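PDB 5DLE: Pts system, fructose-specific iiabc component from Borrelia burgdorferi, which is the IIB domain of a transporter that probably passes phosphate, via a phosphocysteine, to fructose during import, giving fructose 1-phosphate. Local coordinates for residues A[47-51]-A[76-82]; A[69-75]-A[87-93]. All coordinates share one frame; numbering follows the deposited sequence. Where two conformers were deposited one is given.

Interaction 1. Residues A[47-51]-A[76-82]; sequences VETQG and KDIDEKR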
loop_
_atom_site.group_PDB
_atom_site.type_symbol
_atom_site.label_atom_id
_atom_site.label_comp_id
_atom_site.label_asym_id
_atom_site.label_seq_id
_atom_site.Cartn_x
_atom_site.Cartn_y
_atom_site.Cartn_z
ATOM N N VAL A 47 -4.223 -4.267 18.725
ATOM C CA VAL A 47 -3.946 -3.106 17.881
ATOM C C VAL A 47 -5.247 -2.490 17.370
ATOM O O VAL A 47 -6.085 -3.186 16.766
ATOM C CB VAL A 47 -3.031 -3.463 16.688
ATOM C CG1 VAL A 47 -2.642 -2.183 15.915
ATOM C CG2 VAL A 47 -1.787 -4.111 17.165
ATOM N N GLU A 48 -5.398 -1.188 17.589
ATOM C CA GLU A 48 -6.406 -0.353 16.959
ATOM C C GLU A 48 -5.828 0.226 15.676
ATOM O O GLU A 48 -4.686 0.685 15.660
ATOM C CB GLU A 48 -6.784 0.781 17.922
ATOM C CG GLU A 48 -7.488 1.977 17.302
ATOM C CD GLU A 48 -7.792 3.050 18.359
ATOM O OE1 GLU A 48 -8.046 2.674 19.515
ATOM O OE2 GLU A 48 -7.740 4.259 18.052
ATOM N N THR A 49 -6.619 0.235 14.610
ATOM C CA THR A 49 -6.138 0.788 13.356
ATOM C C THR A 49 -6.973 1.990 12.931
ATOM O O THR A 49 -8.177 2.037 13.164
ATOM C CB THR A 49 -6.164 -0.259 12.211
ATOM O OG1 THR A 49 -7.473 -0.835 12.069
ATOM C CG2 THR A 49 -5.145 -1.381 12.448
ATOM N N GLN A 50 -6.307 2.961 12.308
ATOM C CA GLN A 50 -6.977 4.141 11.738
ATOM C C GLN A 50 -6.413 4.461 10.361
ATOM O O GLN A 50 -5.198 4.593 10.201
ATOM C CB GLN A 50 -6.779 5.370 12.638
ATOM C CG GLN A 50 -6.966 5.110 14.143
ATOM C CD GLN A 50 -7.083 6.413 14.916
ATOM O OE1 GLN A 50 -7.087 7.516 14.314
ATOM N NE2 GLN A 50 -7.202 6.315 16.229
ATOM N N GLY A 51 -7.327 4.799 9.446
ATOM C CA GLY A 51 -6.981 5.431 8.180
ATOM C C GLY A 51 -7.627 6.791 7.965
ATOM O O GLY A 51 -7.941 7.508 8.922
ATOM N N LYS A 76 -0.416 10.870 11.906
ATOM C CA LYS A 76 -1.410 11.911 12.099
ATOM C C LYS A 76 -1.637 11.998 13.600
ATOM O O LYS A 76 -1.273 11.084 14.346
ATOM C CB LYS A 76 -2.716 11.609 11.351
ATOM C CG LYS A 76 -3.446 10.362 11.859
ATOM C CD LYS A 76 -4.819 10.229 11.200
ATOM C CE LYS A 76 -5.774 9.414 12.077
ATOM N NZ LYS A 76 -7.120 9.205 11.454
ATOM N N ASP A 77 -2.208 13.115 14.043
ATOM C CA ASP A 77 -2.529 13.254 15.460
ATOM C C ASP A 77 -3.722 12.378 15.797
ATOM O O ASP A 77 -4.677 12.288 15.024
ATOM C CB ASP A 77 -2.821 14.714 15.796
ATOM C CG ASP A 77 -1.575 15.586 15.749
ATOM O OD1 ASP A 77 -0.474 15.092 16.073
ATOM O OD2 ASP A 77 -1.694 16.778 15.405
ATOM N N ILE A 78 -3.650 11.679 16.941
ATOM C CA ILE A 78 -4.759 10.868 17.425
ATOM C C ILE A 78 -5.048 11.325 18.852
ATOM O O ILE A 78 -4.302 12.125 19.424
ATOM C CB ILE A 78 -4.458 9.350 17.388
ATOM C CG1 ILE A 78 -3.316 9.027 18.352
ATOM C CG2 ILE A 78 -4.080 8.886 15.955
ATOM C CD1 ILE A 78 -3.220 7.568 18.632
ATOM N N ASP A 79 -6.149 10.823 19.432
ATOM C CA ASP A 79 -6.406 11.191 20.826
ATOM C C ASP A 79 -5.465 10.410 21.723
ATOM O O ASP A 79 -5.430 9.171 21.672
ATOM C CB ASP A 79 -7.842 10.967 21.294
ATOM C CG ASP A 79 -7.996 11.270 22.831
ATOM O OD1 ASP A 79 -8.255 10.323 23.633
ATOM O OD2 ASP A 79 -7.791 12.457 23.240
ATOM N N GLU A 80 -4.703 11.149 22.532
ATOM C CA GLU A 80 -3.726 10.564 23.438
ATOM C C GLU A 80 -4.086 10.716 24.913
ATOM O O GLU A 80 -3.431 10.086 25.750
ATOM C CB GLU A 80 -2.333 11.173 23.179
ATOM C CG GLU A 80 -1.749 10.753 21.830
ATOM C CD GLU A 80 -0.386 11.363 21.480
ATOM O OE1 GLU A 80 0.379 11.738 22.385
ATOM O OE2 GLU A 80 -0.092 11.464 20.264
ATOM N N LYS A 81 -5.110 11.512 25.277
ATOM C CA LYS A 81 -5.431 11.672 26.702
ATOM C C LYS A 81 -5.737 10.333 27.362
ATOM O O LYS A 81 -5.383 10.110 28.533
ATOM C CB LYS A 81 -6.602 12.647 26.875
ATOM C CG LYS A 81 -6.819 13.046 28.335
ATOM C CD LYS A 81 -7.778 14.231 28.484
ATOM C CE LYS A 81 -7.836 14.727 29.936
ATOM N NZ LYS A 81 -6.514 15.231 30.431
ATOM N N ARG A 82 -6.354 9.416 26.610
ATOM C CA ARG A 82 -6.657 8.076 27.105
ATOM C C ARG A 82 -5.432 7.286 27.543
ATOM O O ARG A 82 -5.599 6.266 28.214
ATOM C CB ARG A 82 -7.392 7.290 26.022
ATOM C CG ARG A 82 -6.662 7.241 24.671
ATOM C CD ARG A 82 -7.498 6.431 23.701
ATOM N NE ARG A 82 -7.006 6.616 22.354
ATOM C CZ ARG A 82 -7.132 5.727 21.367
ATOM N NH1 ARG A 82 -7.734 4.571 21.597
ATOM N NH2 ARG A 82 -6.663 6.024 20.144
HETATM O O HOH W 1 -7.960 8.656 17.920
#
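Arg-82 meets the carboxylate of Glu-48 end-on, with one terminal nitrogen for each oxygen. NH1 of Arg-82 reaches OE1 of Glu-48 at 2.8 Å along an essentially straight N-H...O line. NH2 of Arg-82 bonds OE2 of Glu-48 at 2.9 Å and comes in more tilted from the carboxylate plane, the two flat groups being turned 26° from each other. The guanidinium rotation is further fixed by its own loop, since NE of Arg-82 donates to the carbonyl O of Asp-79 at 3.1 Å. On the strand side, OE2 of Glu-48 also accepts NE2 of Gln-50 at 2.8 Å, and OE1 takes the backbone N of Leu-59, so the carboxylate is gripped by four donors, which probably keeps it ionised. The buried Glu-48 and Gln-50 stand on strand 44-50 of the open, mostly parallel alpha/beta sheet of a fructose-type IIB domain; the loop 76-82, which leaves strand 69-74, passes over the sheet face opposite helix 25-40. With CG anti to the carbonyl carbon (chi1 -44°), the extended chain of Gln-50 reaches the loop, where CG2 of Ile-78 packs 3.7 Å from OE1 of Gln-50. Toward the partly exposed Gly-51 and Lys-76 the contact is looser: Lys-76 crosses Gln-50 at about a right angle, and one long bond, 3.2 Å from its NZ to O of Gly-51, joins the pair. A water fills in on the Asp-79 side of Gln-50, accepting from NE2 of Gln-50 and from the backbone N of Asp-79.

Interaction 2. Residues A[69-75]-A[87-93]; sequences VVILAVD and RVYKVST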
loop_
_atom_site.group_PDB
_atom_site.type_symbol
_atom_site.label_atom_id
_atom_site.label_comp_id
_atom_site.label_asym_id
_atom_site.label_seq_id
_atom_site.Cartn_x
_atom_site.Cartn_y
_atom_site.Cartn_z
ATOM N N VAL A 69 2.618 -1.352 28.180
ATOM C CA VAL A 69 3.132 -0.275 27.328
ATOM C C VAL A 69 2.092 0.032 26.263
ATOM O O VAL A 69 1.298 -0.833 25.889
ATOM C CB VAL A 69 4.487 -0.685 26.683
ATOM C CG1 VAL A 69 5.590 -0.763 27.743
ATOM C CG2 VAL A 69 4.379 -2.067 26.079
ATOM N N VAL A 70 2.129 1.268 25.757
ATOM C CA VAL A 70 1.342 1.697 24.596
ATOM C C VAL A 70 2.318 2.060 23.475
ATOM O O VAL A 70 3.217 2.879 23.682
ATOM C CB VAL A 70 0.480 2.931 24.932
ATOM C CG1 VAL A 70 -0.278 3.430 23.707
ATOM C CG2 VAL A 70 -0.505 2.655 26.123
ATOM N N ILE A 71 2.119 1.506 22.281
ATOM C CA ILE A 71 2.937 1.846 21.119
ATOM C C ILE A 71 2.042 2.558 20.114
ATOM O O ILE A 71 1.005 2.025 19.698
ATOM C CB ILE A 71 3.586 0.602 20.490
ATOM C CG1 ILE A 71 4.500 -0.079 21.510
ATOM C CG2 ILE A 71 4.376 0.962 19.183
ATOM C CD1 ILE A 71 5.121 -1.342 20.961
ATOM N N LEU A 72 2.419 3.776 19.749
ATOM C CA LEU A 72 1.647 4.550 18.764
ATOM C C LEU A 72 2.494 4.644 17.520
ATOM O O LEU A 72 3.562 5.263 17.556
ATOM C CB LEU A 72 1.351 5.948 19.294
ATOM C CG LEU A 72 0.591 6.011 20.608
ATOM C CD1 LEU A 72 0.316 7.466 21.007
ATOM C CD2 LEU A 72 -0.704 5.141 20.587
ATOM N N ALA A 73 2.019 4.061 16.430
ATOM C CA ALA A 73 2.750 4.137 15.174
ATOM C C ALA A 73 1.850 4.967 14.253
ATOM O O ALA A 73 0.945 4.432 13.602
ATOM C CB ALA A 73 3.045 2.735 14.622
ATOM N N VAL A 74 2.079 6.292 14.235
ATOM C CA VAL A 74 1.083 7.222 13.715
ATOM C C VAL A 74 1.762 8.254 12.848
ATOM O O VAL A 74 2.883 8.702 13.138
ATOM C CB VAL A 74 0.258 7.890 14.837
ATOM C CG1 VAL A 74 -0.490 6.819 15.644
ATOM C CG2 VAL A 74 1.152 8.648 15.831
ATOM N N ASP A 75 1.052 8.616 11.777
ATOM C CA ASP A 75 1.452 9.698 10.893
ATOM C C ASP A 75 0.399 10.785 10.869
ATOM O O ASP A 75 0.279 11.504 9.864
ATOM C CB ASP A 75 1.632 9.191 9.470
ATOM C CG ASP A 75 2.606 8.021 9.367
ATOM O OD1 ASP A 75 3.641 7.997 10.075
ATOM O OD2 ASP A 75 2.380 7.172 8.483
ATOM N N ARG A 87 3.259 4.157 29.980
ATOM C CA ARG A 87 4.422 4.357 29.128
ATOM C C ARG A 87 3.940 4.356 27.691
ATOM O O ARG A 87 3.258 3.424 27.267
ATOM C CB ARG A 87 5.453 3.250 29.314
ATOM C CG ARG A 87 6.058 3.212 30.716
ATOM C CD ARG A 87 7.244 2.257 30.660
ATOM N NE ARG A 87 7.910 2.073 31.955
ATOM C CZ ARG A 87 9.015 2.704 32.297
ATOM N NH1 ARG A 87 9.578 3.572 31.458
ATOM N NH2 ARG A 87 9.575 2.444 33.476
ATOM N N VAL A 88 4.308 5.398 26.936
ATOM C CA VAL A 88 3.858 5.540 25.550
ATOM C C VAL A 88 5.084 5.750 24.680
ATOM O O VAL A 88 5.878 6.664 24.923
ATOM C CB VAL A 88 2.863 6.702 25.387
ATOM C CG1 VAL A 88 2.497 6.863 23.901
ATOM C CG2 VAL A 88 1.592 6.494 26.220
ATOM N N TYR A 89 5.230 4.898 23.654
ATOM C CA TYR A 89 6.314 5.000 22.692
ATOM C C TYR A 89 5.682 5.371 21.367
ATOM O O TYR A 89 4.968 4.551 20.767
ATOM C CB TYR A 89 7.063 3.688 22.578
ATOM C CG TYR A 89 8.387 3.825 21.905
ATOM C CD1 TYR A 89 9.190 4.934 22.116
ATOM C CD2 TYR A 89 8.827 2.853 21.058
ATOM C CE1 TYR A 89 10.421 5.049 21.474
ATOM C CE2 TYR A 89 10.057 2.956 20.422
ATOM C CZ TYR A 89 10.837 4.037 20.631
ATOM O OH TYR A 89 12.043 4.105 19.973
ATOM N N LYS A 90 5.919 6.607 20.933
ATOM C CA LYS A 90 5.314 7.115 19.699
ATOM C C LYS A 90 6.363 7.230 18.600
ATOM O O LYS A 90 7.404 7.880 18.784
ATOM C CB LYS A 90 4.675 8.480 19.948
ATOM C CG LYS A 90 4.043 9.071 18.719
ATOM C CD LYS A 90 2.925 10.013 19.129
ATOM C CE LYS A 90 3.444 11.414 19.341
ATOM N NZ LYS A 90 2.318 12.395 19.424
ATOM N N VAL A 91 6.055 6.620 17.444
ATOM C CA VAL A 91 6.925 6.568 16.274
ATOM C C VAL A 91 6.062 6.729 15.036
ATOM O O VAL A 91 4.830 6.688 15.082
ATOM C CB VAL A 91 7.724 5.245 16.197
ATOM C CG1 VAL A 91 8.634 5.103 17.451
ATOM C CG2 VAL A 91 6.781 4.057 16.113
ATOM N N SER A 92 6.735 6.970 13.924
ATOM C CA SER A 92 6.044 7.016 12.646
ATOM C C SER A 92 5.696 5.610 12.190
ATOM O O SER A 92 6.259 4.640 12.668
ATOM C CB SER A 92 6.957 7.669 11.606
ATOM O OG SER A 92 8.107 6.835 11.388
ATOM N N THR A 93 4.794 5.502 11.200
ATOM C CA THR A 93 4.579 4.161 10.651
ATOM C C THR A 93 5.813 3.609 9.947
ATOM O O THR A 93 6.076 2.407 10.027
ATOM C CB THR A 93 3.361 4.081 9.733
ATOM O OG1 THR A 93 3.516 4.891 8.560
ATOM C CG2 THR A 93 2.053 4.390 10.457
#
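Strands 69-74 and 88-91 run parallel, their axes 4.7 Å apart and 13° from alignment, and five backbone hydrogen bonds join them, from Val-70 N to Arg-87 O at one end to Val-74 N to Val-91 O at the other. This is an edge pair of the IIB domain's alpha/beta sheet within this chain, 88-91 being outermost, with strand 13-19 on the other side of 69-74. On the face bearing Val-70, Leu-72, Val-88 and Lys-90, the methyl CG1 of Val-88, set anti to N by a chi1 of 176°, meets CD1 of Leu-72 at 3.7 Å. CG2 of Val-88 lies 3.9 Å from CB of Val-70. The aliphatic part of Lys-90 crosses Val-74, CD of Lys-90 lying 4.0 Å from CG2 of Val-74, before the chain bends and carries NZ to Glu-80. The other face is covered by helices 93-98 and 100-107. Here CG2 of Val-91 approaches CB of Ala-73, and CG1 of Val-91 sits over the rim of the Tyr-89 ring, whose OH bonds Glu-106. Ser-92 is the N-cap of helix 93-98, its OG bonding N of Lys-95. OG1 of Thr-93, also bonded to ND1 of His-26, donates to OD2 of Asp-75 at 2.5 Å. OD1 of Asp-75 accepts the backbone N of Thr-93 at 3.0 Å, on the syn side but clearly tilted out of the carboxylate plane.

In the fold
Both contacts involve the same sheet, but interaction 2 builds it, strand against strand, while interaction 1 lays a loop across one of its faces. The segments alternate along the chain: 76-82 follows directly on 69-75, and the chain then comes back to the sheet at 87-93. Interaction 2 buries 642 Å² and is held by regular backbone bonds and aliphatic contacts; interaction 1 buries 231 Å² and depends on charged and amide side chains, with a bridging water. The two meet beneath the loop, where Ile-78 and Glu-80 pack on Leu-72 and OE2 of Glu-80 forms a 2.7 Å salt bridge with NZ of Lys-90. Each is only partly buried, interaction 2 lying nearer the chain centre.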